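8-amino-8-demethylriboflavin N,N-dimethyltransferase (PDB 4D7K) catalyses the two successive S-adenosyl methionine-dependent N-methylations that turn 8-amino-8-demethyl-D-riboflavin into the antibiotic roseoflavin. Local coordinates at residues A[280-285]-A[339-344]. Numbering follows the deposited sequence.
Sequences RLLILD and VIECRG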
# COMPACT_ATOMS: atom_id res chain seq x y z
N ARG A 280 -17.49 14.64 34.60
CA ARG A 280 -17.74 13.84 33.41
C ARG A 280 -16.81 12.64 33.28
O ARG A 280 -15.67 12.66 33.76
CB ARG A 280 -17.60 14.70 32.14
CG ARG A 280 -18.64 15.80 32.01
CD ARG A 280 -20.02 15.24 31.69
NE ARG A 280 -20.99 16.30 31.46
CZ ARG A 280 -21.79 16.81 32.40
NH1 ARG A 280 -21.73 16.35 33.64
NH2 ARG A 280 -22.64 17.77 32.09
N LEU A 281 -17.32 11.60 32.63
CA LEU A 281 -16.50 10.51 32.13
C LEU A 281 -16.38 10.68 30.63
O LEU A 281 -17.38 10.66 29.91
CB LEU A 281 -17.12 9.15 32.48
CG LEU A 281 -16.53 7.92 31.79
CD1 LEU A 281 -15.04 7.78 32.08
CD2 LEU A 281 -17.27 6.67 32.22
N LEU A 282 -15.15 10.87 30.14
CA LEU A 282 -14.92 11.07 28.71
C LEU A 282 -14.29 9.83 28.10
O LEU A 282 -13.16 9.47 28.43
CB LEU A 282 -14.03 12.29 28.47
CG LEU A 282 -14.38 13.56 29.24
CD1 LEU A 282 -13.36 14.65 28.96
CD2 LEU A 282 -15.79 14.05 28.91
N ILE A 283 -15.02 9.16 27.21
CA ILE A 283 -14.50 7.97 26.56
C ILE A 283 -14.04 8.29 25.14
O ILE A 283 -14.82 8.72 24.30
CB ILE A 283 -15.53 6.83 26.53
CG1 ILE A 283 -16.02 6.52 27.94
CG2 ILE A 283 -14.92 5.59 25.90
CD1 ILE A 283 -16.98 5.36 28.02
N LEU A 284 -12.75 8.09 24.90
CA LEU A 284 -12.16 8.40 23.61
C LEU A 284 -12.07 7.12 22.78
O LEU A 284 -11.38 6.17 23.17
CB LEU A 284 -10.78 9.05 23.78
CG LEU A 284 -10.71 10.55 24.10
CD1 LEU A 284 -11.51 10.93 25.33
CD2 LEU A 284 -9.26 10.98 24.27
N ASP A 285 -12.76 7.09 21.65
CA ASP A 285 -12.82 5.89 20.84
C ASP A 285 -13.36 6.20 19.45
O ASP A 285 -13.79 7.32 19.17
CB ASP A 285 -13.70 4.82 21.51
CG ASP A 285 -13.36 3.41 21.07
OD1 ASP A 285 -12.59 3.24 20.10
OD2 ASP A 285 -13.88 2.45 21.69
N VAL A 339 -15.10 11.97 21.08
CA VAL A 339 -15.14 12.06 22.53
C VAL A 339 -16.55 11.79 23.02
O VAL A 339 -17.46 12.59 22.80
CB VAL A 339 -14.67 13.43 23.04
CG1 VAL A 339 -14.83 13.52 24.55
CG2 VAL A 339 -13.22 13.66 22.65
N ILE A 340 -16.74 10.64 23.67
CA ILE A 340 -18.02 10.30 24.25
C ILE A 340 -18.15 10.95 25.62
O ILE A 340 -17.49 10.54 26.57
CB ILE A 340 -18.20 8.77 24.40
CG1 ILE A 340 -17.97 8.08 23.05
CG2 ILE A 340 -19.59 8.44 24.94
CD1 ILE A 340 -18.11 6.56 23.12
N GLU A 341 -18.97 11.99 25.72
CA GLU A 341 -19.15 12.68 26.98
C GLU A 341 -20.26 12.02 27.80
O GLU A 341 -21.41 11.98 27.37
CB GLU A 341 -19.46 14.16 26.75
CG GLU A 341 -19.55 14.97 28.02
CD GLU A 341 -20.05 16.38 27.78
OE1 GLU A 341 -20.10 16.80 26.60
OE2 GLU A 341 -20.40 17.07 28.76
N CYS A 342 -19.91 11.51 28.97
CA CYS A 342 -20.86 10.78 29.81
C CYS A 342 -21.09 11.47 31.15
O CYS A 342 -20.16 12.01 31.75
CB CYS A 342 -20.39 9.35 30.05
SG CYS A 342 -20.08 8.40 28.55
N ARG A 343 -22.33 11.43 31.62
CA ARG A 343 -22.70 12.07 32.87
C ARG A 343 -23.31 11.07 33.83
O ARG A 343 -24.01 10.15 33.41
CB ARG A 343 -23.67 13.22 32.60
CG ARG A 343 -24.15 13.98 33.81
CD ARG A 343 -25.14 15.05 33.39
NE ARG A 343 -26.08 14.53 32.40
CZ ARG A 343 -26.80 15.29 31.57
NH1 ARG A 343 -26.68 16.61 31.61
NH2 ARG A 343 -27.63 14.72 30.71
N GLY A 344 -23.05 11.24 35.12
CA GLY A 344 -23.66 10.41 36.13
C GLY A 344 -25.13 10.76 36.29
O GLY A 344 -25.47 11.94 36.43
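Glu-341 OE2 is gripped by two arginines: Arg-280 NE across the strand pair, at 2.9 Å, and Arg-178 NH2 in a second salt bridge. Arg-280 offers its NE-H in the guanidinium plane and meets the anti lone pair of OE2, with the two flat groups only 25° from coplanar. The arginine chain reaches this point because it bends at CB-CG (chi2 -71°), carrying CD past Cys-342 O and NE on to the carboxylate, while Glu-341 comes up extended. Its other oxygen, OE1, is hydrogen-bonded to His-331 NE2, and Arg-280 NH1 is held by Pro-277 O. Arg-343 CB and CG lie over one face of the Arg-280 guanidinium, toward its rim, with CG 3.4 Å from Arg-280 NH1.

Behind these side chains, strands 280-285 and 339-344 run antiparallel. Leu-281 pairs with Cys-342 and Ile-283 with Ile-340 through two backbone hydrogen bonds each, Ile-340 N to Ile-283 O at 2.8 Å among them. On the face of Leu-281 and Ile-283, the CB atoms of Ile-283 and Ile-340 touch at 3.9 Å, and Trp-316 of helix 313-322 packs on both residues. On the other face Leu-282 CD2 lies alongside Glu-341 CG at 4.0 Å, and Leu-284 CD1 meets Val-339 CG2 at 4.2 Å.

This is the join where the reversed C-terminal strand 337-344 is inserted between 280-285 and 325-333, giving the 3-2-1-4-5-7-6 order of the class I methyltransferase Rossmann-like sheet. With two arginines salt-bridged to OE2, the buried Glu-341 is probably kept ionised.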